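Local coordinates for inactivation-no-after-potential D protein (Drosophila melanogaster, PDB 2QKT) that probably binds peptide segments of phototransduction proteins through its fifth PDZ domain, as a scaffold that organises G protein-coupled signalling in fly vision, at residues Glu2-Asp7 with Met79-Pro84; Ile29-Gln34 with Leu44-Ile49. All blocks are in the same frame, centred on the assembly; numbering follows the deposited sequence.

Contact 1 of 2, residues Glu2-Asp7 with Met79-Pro84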
ATOM      1  N   GLU A   2       4.914  23.980  10.864  1.00 25.69           N
ATOM      2  CA  GLU A   2       5.663  23.796  12.104  1.00 26.89           C
ATOM      3  C   GLU A   2       6.513  22.535  12.042  1.00 26.47           C
ATOM      4  O   GLU A   2       6.084  21.523  11.489  1.00 26.66           O
ATOM      5  CB  GLU A   2       4.699  23.680  13.284  1.00 28.81           C
ATOM      6  CG  GLU A   2       3.948  24.947  13.615  1.00 32.88           C
ATOM      7  CD  GLU A   2       2.833  24.706  14.603  1.00 34.74           C
ATOM      8  OE1 GLU A   2       3.059  23.961  15.585  1.00 35.19           O
ATOM      9  OE2 GLU A   2       1.736  25.278  14.404  1.00 37.93           O
ATOM     10  N   LYS A   3       7.716  22.593  12.603  1.00 25.31           N
ATOM     11  CA  LYS A   3       8.600  21.431  12.625  1.00 24.18           C
ATOM     12  C   LYS A   3       9.002  21.154  14.062  1.00 25.10           C
ATOM     13  O   LYS A   3       9.474  22.049  14.764  1.00 23.96           O
ATOM     14  CB  LYS A   3       9.858  21.672  11.787  1.00 25.33           C
ATOM     15  CG  LYS A   3       9.600  21.767  10.303  1.00 26.01           C
ATOM     16  CD  LYS A   3      10.902  21.854   9.530  1.00 28.19           C
ATOM     17  CE  LYS A   3      10.635  21.797   8.040  1.00 28.38           C
ATOM     18  NZ  LYS A   3      11.878  21.888   7.233  1.00 29.11           N
ATOM     19  N   PHE A   4       8.825  19.913  14.496  1.00 23.87           N
ATOM     20  CA  PHE A   4       9.156  19.548  15.864  1.00 25.18           C
ATOM     21  C   PHE A   4       9.600  18.094  15.952  1.00 25.94           C
ATOM     22  O   PHE A   4       9.530  17.350  14.965  1.00 25.51           O
ATOM     23  CB  PHE A   4       7.940  19.814  16.763  1.00 23.43           C
ATOM     24  CG  PHE A   4       6.710  19.012  16.399  1.00 22.41           C
ATOM     25  CD1 PHE A   4       6.509  17.744  16.933  1.00 21.78           C
ATOM     26  CD2 PHE A   4       5.755  19.525  15.516  1.00 21.99           C
ATOM     27  CE1 PHE A   4       5.375  16.992  16.599  1.00 21.21           C
ATOM     28  CE2 PHE A   4       4.617  18.778  15.176  1.00 22.41           C
ATOM     29  CZ  PHE A   4       4.430  17.509  15.722  1.00 20.68           C
ATOM     30  N   ASN A   5      10.069  17.686  17.124  1.00 27.01           N
ATOM     31  CA  ASN A   5      10.517  16.317  17.299  1.00 28.07           C
ATOM     32  C   ASN A   5       9.701  15.593  18.340  1.00 27.78           C
ATOM     33  O   ASN A   5       9.145  16.199  19.252  1.00 27.71           O
ATOM     34  CB  ASN A   5      11.994  16.274  17.696  1.00 30.27           C
ATOM     35  CG  ASN A   5      12.885  16.909  16.659  1.00 31.74           C
ATOM     36  OD1 ASN A   5      12.801  16.589  15.474  1.00 34.18           O
ATOM     37  ND2 ASN A   5      13.753  17.809  17.096  1.00 32.57           N
ATOM     38  N   VAL A   6       9.618  14.283  18.180  1.00 26.84           N
ATOM     39  CA  VAL A   6       8.884  13.462  19.119  1.00 27.17           C
ATOM     40  C   VAL A   6       9.766  12.286  19.493  1.00 27.68           C
ATOM     41  O   VAL A   6      10.268  11.571  18.626  1.00 27.48           O
ATOM     42  CB  VAL A   6       7.573  12.936  18.521  1.00 26.11           C
ATOM     43  CG1 VAL A   6       6.875  12.034  19.531  1.00 26.28           C
ATOM     44  CG2 VAL A   6       6.668  14.099  18.141  1.00 26.16           C
ATOM     45  N   ASP A   7       9.954  12.104  20.792  1.00 28.25           N
ATOM     46  CA  ASP A   7      10.772  11.021  21.310  1.00 29.47           C
ATOM     47  C   ASP A   7       9.985  10.306  22.399  1.00 29.47           C
ATOM     48  O   ASP A   7       9.414  10.946  23.279  1.00 29.34           O
ATOM     49  CB  ASP A   7      12.074  11.591  21.878  1.00 31.48           C
ATOM     50  CG  ASP A   7      12.935  12.235  20.809  1.00 33.28           C
ATOM     51  OD1 ASP A   7      13.615  11.505  20.059  1.00 34.33           O
ATOM     52  OD2 ASP A   7      12.915  13.478  20.700  1.00 34.52           O
ATOM     53  N   MET A  79      11.449  10.681  16.285  1.00 25.32           N
ATOM     54  CA  MET A  79      10.876  11.137  15.025  1.00 24.46           C
ATOM     55  C   MET A  79      11.029  12.634  14.813  1.00 23.38           C
ATOM     56  O   MET A  79      10.961  13.414  15.768  1.00 23.00           O
ATOM     57  CB  MET A  79       9.372  10.861  14.976  1.00 24.35           C
ATOM     58  CG  MET A  79       8.921   9.437  15.208  1.00 26.90           C
ATOM     59  SD  MET A  79       7.103   9.407  15.328  1.00 27.50           S
ATOM     60  CE  MET A  79       6.906   8.820  16.990  1.00 29.38           C
ATOM     61  N   GLU A  80      11.227  13.028  13.560  1.00 21.39           N
ATOM     62  CA  GLU A  80      11.273  14.435  13.200  1.00 22.09           C
ATOM     63  C   GLU A  80       9.976  14.620  12.408  1.00 21.36           C
ATOM     64  O   GLU A  80       9.671  13.839  11.496  1.00 20.13           O
ATOM     65  CB  GLU A  80      12.530  14.755  12.376  1.00 23.22           C
ATOM     66  CG  GLU A  80      13.752  14.955  13.288  1.00 24.57           C
ATOM     67  CD  GLU A  80      15.031  15.237  12.536  1.00 26.43           C
ATOM     68  OE1 GLU A  80      14.966  15.773  11.410  1.00 26.55           O
ATOM     69  OE2 GLU A  80      16.112  14.956  13.087  1.00 30.69           O
ATOM     70  N   VAL A  81       9.206  15.639  12.774  1.00 20.19           N
ATOM     71  CA  VAL A  81       7.906  15.870  12.163  1.00 20.51           C
ATOM     72  C   VAL A  81       7.657  17.269  11.611  1.00 20.99           C
ATOM     73  O   VAL A  81       8.135  18.262  12.156  1.00 20.30           O
ATOM     74  CB  VAL A  81       6.794  15.544  13.203  1.00 21.19           C
ATOM     75  CG1 VAL A  81       5.407  15.715  12.589  1.00 21.24           C
ATOM     76  CG2 VAL A  81       6.984  14.121  13.729  1.00 21.51           C
ATOM     77  N   THR A  82       6.911  17.327  10.512  1.00 19.78           N
ATOM     78  CA  THR A  82       6.529  18.584   9.890  1.00 21.28           C
ATOM     79  C   THR A  82       5.010  18.653   9.902  1.00 23.40           C
ATOM     80  O   THR A  82       4.329  17.681   9.549  1.00 21.66           O
ATOM     81  CB  THR A  82       7.014  18.693   8.432  1.00 21.93           C
ATOM     82  OG1 THR A  82       8.437  18.880   8.410  1.00 21.23           O
ATOM     83  CG2 THR A  82       6.329  19.855   7.729  1.00 20.50           C
ATOM     84  N   ARG A  83       4.485  19.803  10.315  1.00 24.30           N
ATOM     85  CA  ARG A  83       3.051  20.017  10.380  1.00 26.71           C
ATOM     86  C   ARG A  83       2.560  21.172   9.510  1.00 28.63           C
ATOM     87  O   ARG A  83       2.891  22.325   9.752  1.00 27.96           O
ATOM     88  CB  ARG A  83       2.628  20.281  11.828  1.00 27.27           C
ATOM     89  CG  ARG A  83       1.141  20.538  11.971  1.00 29.07           C
ATOM     90  CD  ARG A  83       0.564  19.751  13.143  1.00 30.42           C
ATOM     91  NE  ARG A  83       0.732  20.391  14.436  1.00 32.37           N
ATOM     92  CZ  ARG A  83       0.579  19.767  15.600  1.00 31.99           C
ATOM     93  NH1 ARG A  83       0.266  18.475  15.635  1.00 29.64           N
ATOM     94  NH2 ARG A  83       0.699  20.448  16.727  1.00 31.24           N
ATOM     95  N   PRO A  84       1.781  20.867   8.463  1.00 31.39           N
ATOM     96  CA  PRO A  84       1.225  21.874   7.550  1.00 34.11           C
ATOM     97  C   PRO A  84       0.246  22.785   8.307  1.00 36.50           C
ATOM     98  O   PRO A  84      -0.129  22.483   9.437  1.00 36.67           O
ATOM     99  CB  PRO A  84       0.547  21.014   6.484  1.00 33.23           C
ATOM    100  CG  PRO A  84       1.423  19.748   6.505  1.00 32.12           C
ATOM    101  CD  PRO A  84       1.419  19.523   7.990  1.00 31.62           C
TER
HETATM  102  O   HOH W   1      -0.490  23.458  15.757  1.00 34.61           O
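The ring of F4 lies over V81, its cross-strand partner, in a CH-pi contact: V81 CB sits over one ring face, 4.1 Å from the centroid and 19° off the normal, toward the rim. CG1 of V81 reaches further out along the ring and meets F4 CZ at 3.7 Å. With F4 CG set between its own backbone N and carbonyl carbon (chi1 61°), the side chain's end comes nearer to strand 76-83 than its first bond alone would bring it. At the ring edge, near its plane, CB of R83 packs against CE2. The R83 chain bends at chi2 and chi3, turning one face of its guanidinium toward F4, whose CE2 lies over the centre of that face, 4.2 Å from R83 CZ, the two planes 56° apart. E2 runs alongside, but its OE1 stays 4.4 Å from R83 NH2, too far for a salt bridge; a water takes a weak bond from NH2 and donates to E2 OE2. Further along the same face V6 and M79 point the same way, with V6 CG1 and M79 CE 4.1 Å apart. On the opposite face, with N5 and E80, K3 and T82 lie side by side, and aliphatic K3 CG touches T82 OG1.

The frame that fixes these pairings is a regular antiparallel ladder, in which E2-R83, F4-V81 and V6-M79 are the hydrogen-bonded pairs. At the central one V81 N reaches F4 O at 2.8 Å.

R83 NH1 also forms a salt bridge with D48, in the loop before strand 49-53. Strand 2-9 pairs with strand 76-83, which in turn pairs with strand 49-53, where M79 touches I50 and F53, while K43 of helix 38-43 packs on F4 and V6.

Contact 2 of 2, residues Ile29-Gln34 with Leu44-Ile49; sequences IADLIQ and LQRGDI
The flat guanidinium of R46 has CG of L32 over one face, 4.1 Å above the plane and toward the rim, while D31 OD1 stands at its edge, near the plane. A water, weakly bonded to NH2, also lies in plane at the edge and makes a weak bond to L32 O. D31 and R46 run side by side as a salt bridge, their planes 53° apart: OD1 is met by R46 NH2 at 3.1 Å and by NE at 3.2 Å, both weak bonds with N-H...O angles near 133°. The same oxygen takes a shorter and somewhat straighter bond from L32 N, on its anti side but tilted out of the carboxylate plane, and a salt bridge from K76 of a second subunit.

The R46 chain, extended from CG to NE, passes along the A30 carbonyl, with CD 3.7 Å from A30 O. A second water links that oxygen to NE, weakly at the NE end. Deeper in, I29 and L44 cross at about a right angle, I29 CD1 touching L44 CD2 at 3.7 Å.

Two backbone bonds tie the segments together: I29 N to D48 O at 2.8 Å, and G47 N to I29 O. A type II turn from Q45 to D48 places G47 at a positive phi of 102°, and Q45 N is held by D48 OD2 from above the carboxylate plane. A30 and D31 both face S19 of strand 18-23, a classic beta bulge. L44, G47 and D48 form the Leu-x-x-Gly-Asp turn familiar from PDZ domains, leading from short helix 38-43 into strand 49-53.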
ATOM      1  N   ILE A  29       0.702  10.888   8.829  1.00 16.06           N
ATOM      2  CA  ILE A  29      -0.027  10.140   9.849  1.00 16.79           C
ATOM      3  C   ILE A  29      -1.485  10.274   9.419  1.00 15.75           C
ATOM      4  O   ILE A  29      -2.105  11.323   9.598  1.00 16.52           O
ATOM      5  CB  ILE A  29       0.182  10.732  11.257  1.00 16.95           C
ATOM      6  CG1 ILE A  29       1.625  10.501  11.698  1.00 17.42           C
ATOM      7  CG2 ILE A  29      -0.785  10.091  12.253  1.00 16.84           C
ATOM      8  CD1 ILE A  29       1.961  11.099  13.058  1.00 18.18           C
ATOM      9  N   ALA A  30      -2.003   9.215   8.805  1.00 16.32           N
ATOM     10  CA  ALA A  30      -3.372   9.190   8.283  1.00 16.97           C
ATOM     11  C   ALA A  30      -4.430   8.977   9.362  1.00 15.87           C
ATOM     12  O   ALA A  30      -5.529   9.531   9.294  1.00 16.15           O
ATOM     13  CB  ALA A  30      -3.489   8.103   7.208  1.00 17.09           C
ATOM     14  N   ASP A  31      -4.102   8.159  10.355  1.00 16.37           N
ATOM     15  CA  ASP A  31      -5.019   7.883  11.463  1.00 16.54           C
ATOM     16  C   ASP A  31      -4.157   7.552  12.681  1.00 16.31           C
ATOM     17  O   ASP A  31      -2.954   7.307  12.547  1.00 16.35           O
ATOM     18  CB  ASP A  31      -5.930   6.688  11.140  1.00 17.50           C
ATOM     19  CG  ASP A  31      -7.295   6.781  11.833  1.00 18.97           C
ATOM     20  OD1 ASP A  31      -7.421   7.507  12.853  1.00 17.48           O
ATOM     21  OD2 ASP A  31      -8.248   6.116  11.370  1.00 16.81           O
ATOM     22  N   LEU A  32      -4.775   7.531  13.855  1.00 17.84           N
ATOM     23  CA  LEU A  32      -4.061   7.244  15.094  1.00 19.47           C
ATOM     24  C   LEU A  32      -4.998   6.781  16.197  1.00 19.99           C
ATOM     25  O   LEU A  32      -6.190   7.104  16.201  1.00 19.62           O
ATOM     26  CB  LEU A  32      -3.310   8.504  15.565  1.00 19.80           C
ATOM     27  CG  LEU A  32      -4.229   9.656  16.014  1.00 22.02           C
ATOM     28  CD1 LEU A  32      -4.562   9.549  17.519  1.00 23.19           C
ATOM     29  CD2 LEU A  32      -3.553  10.988  15.747  1.00 22.32           C
ATOM     30  N   ILE A  33      -4.433   6.035  17.141  1.00 20.60           N
ATOM     31  CA  ILE A  33      -5.179   5.529  18.282  1.00 21.33           C
ATOM     32  C   ILE A  33      -4.856   6.380  19.495  1.00 20.90           C
ATOM     33  O   ILE A  33      -3.713   6.428  19.951  1.00 21.03           O
ATOM     34  CB  ILE A  33      -4.801   4.059  18.575  1.00 21.85           C
ATOM     35  CG1 ILE A  33      -5.320   3.141  17.465  1.00 23.33           C
ATOM     36  CG2 ILE A  33      -5.394   3.609  19.901  1.00 22.19           C
ATOM     37  CD1 ILE A  33      -4.916   1.686  17.676  1.00 24.06           C
ATOM     38  N   GLN A  34      -5.869   7.067  20.000  1.00 21.17           N
ATOM     39  CA  GLN A  34      -5.699   7.926  21.161  1.00 22.57           C
ATOM     40  C   GLN A  34      -5.540   7.065  22.414  1.00 22.64           C
ATOM     41  O   GLN A  34      -6.248   6.071  22.591  1.00 23.23           O
ATOM     42  CB  GLN A  34      -6.921   8.840  21.313  1.00 24.62           C
ATOM     43  CG  GLN A  34      -6.905   9.730  22.546  1.00 25.66           C
ATOM     44  CD  GLN A  34      -8.131  10.641  22.607  1.00 28.12           C
ATOM     45  OE1 GLN A  34      -9.265  10.170  22.568  1.00 28.49           O
ATOM     46  NE2 GLN A  34      -7.904  11.949  22.697  1.00 25.63           N
ATOM     47  N   LEU A  44       1.243  14.740  18.426  1.00 22.44           N
ATOM     48  CA  LEU A  44       0.878  14.335  17.073  1.00 21.80           C
ATOM     49  C   LEU A  44      -0.596  14.404  16.704  1.00 20.93           C
ATOM     50  O   LEU A  44      -1.484  14.143  17.522  1.00 19.56           O
ATOM     51  CB  LEU A  44       1.394  12.927  16.787  1.00 20.45           C
ATOM     52  CG  LEU A  44       2.916  12.785  16.711  1.00 22.33           C
ATOM     53  CD1 LEU A  44       3.294  11.300  16.698  1.00 20.46           C
ATOM     54  CD2 LEU A  44       3.441  13.503  15.468  1.00 20.66           C
ATOM     55  N   GLN A  45      -0.829  14.741  15.440  1.00 20.52           N
ATOM     56  CA  GLN A  45      -2.162  14.853  14.867  1.00 20.99           C
ATOM     57  C   GLN A  45      -2.182  14.313  13.446  1.00 21.05           C
ATOM     58  O   GLN A  45      -1.143  14.230  12.786  1.00 19.37           O
ATOM     59  CB  GLN A  45      -2.602  16.315  14.839  1.00 23.54           C
ATOM     60  CG  GLN A  45      -2.964  16.887  16.188  1.00 28.62           C
ATOM     61  CD  GLN A  45      -3.251  18.373  16.117  1.00 31.25           C
ATOM     62  OE1 GLN A  45      -3.522  18.916  15.048  1.00 32.80           O
ATOM     63  NE2 GLN A  45      -3.221  19.032  17.267  1.00 33.84           N
ATOM     64  N   ARG A  46      -3.374  13.949  12.983  1.00 20.03           N
ATOM     65  CA  ARG A  46      -3.539  13.451  11.628  1.00 21.23           C
ATOM     66  C   ARG A  46      -3.062  14.560  10.702  1.00 20.66           C
ATOM     67  O   ARG A  46      -3.327  15.744  10.944  1.00 20.91           O
ATOM     68  CB  ARG A  46      -5.013  13.140  11.344  1.00 21.36           C
ATOM     69  CG  ARG A  46      -5.604  12.061  12.237  1.00 23.15           C
ATOM     70  CD  ARG A  46      -7.050  11.758  11.851  1.00 26.42           C
ATOM     71  NE  ARG A  46      -7.625  10.701  12.677  1.00 28.27           N
ATOM     72  CZ  ARG A  46      -7.855  10.808  13.982  1.00 31.04           C
ATOM     73  NH1 ARG A  46      -7.573  11.939  14.625  1.00 31.75           N
ATOM     74  NH2 ARG A  46      -8.375   9.787  14.645  1.00 30.66           N
ATOM     75  N   GLY A  47      -2.339  14.186   9.655  1.00 20.16           N
ATOM     76  CA  GLY A  47      -1.848  15.187   8.727  1.00 17.88           C
ATOM     77  C   GLY A  47      -0.383  15.507   8.949  1.00 17.80           C
ATOM     78  O   GLY A  47       0.278  16.024   8.046  1.00 16.82           O
ATOM     79  N   ASP A  48       0.129  15.221  10.145  1.00 17.21           N
ATOM     80  CA  ASP A  48       1.542  15.465  10.421  1.00 17.66           C
ATOM     81  C   ASP A  48       2.363  14.521   9.552  1.00 18.03           C
ATOM     82  O   ASP A  48       1.922  13.412   9.239  1.00 17.09           O
ATOM     83  CB  ASP A  48       1.882  15.223  11.901  1.00 17.73           C
ATOM     84  CG  ASP A  48       1.258  16.259  12.820  1.00 18.93           C
ATOM     85  OD1 ASP A  48       0.820  17.308  12.312  1.00 18.78           O
ATOM     86  OD2 ASP A  48       1.231  16.038  14.045  1.00 19.04           O
ATOM     87  N   ILE A  49       3.550  14.969   9.155  1.00 16.71           N
ATOM     88  CA  ILE A  49       4.418  14.169   8.303  1.00 16.85           C
ATOM     89  C   ILE A  49       5.703  13.811   9.034  1.00 16.74           C
ATOM     90  O   ILE A  49       6.433  14.694   9.485  1.00 17.53           O
ATOM     91  CB  ILE A  49       4.808  14.947   7.034  1.00 16.46           C
ATOM     92  CG1 ILE A  49       3.556  15.526   6.365  1.00 17.09           C
ATOM     93  CG2 ILE A  49       5.563  14.020   6.080  1.00 14.81           C
ATOM     94  CD1 ILE A  49       3.861  16.457   5.198  1.00 17.27           C
TER
HETATM   95  O   HOH W   2      -8.341   9.322   9.877  1.00 30.93           O
HETATM   96  O   HOH W   3      -9.059   8.207  17.484  1.00 44.42           O

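Overall arrangement
Both contacts belong to the one curled PDZ sheet, with contact 2 nested in the chain loop that contact 1 closes. Each is partly buried. Contact 1 is a strand ladder between the two ends of the domain, with F4, V81, V6 and M79 together on one face and polar or charged residues on the other and at the E2-R83 end. Contact 2 joins a strand to a turn through two backbone bonds, a buried I29-L44 touch and the D31-R46 salt bridge; its polar edge reaches a second subunit, whereas no other chain of the assembly touches contact 1. They meet where R83 bridges to D48 and T82 O probably accepts from I49 N.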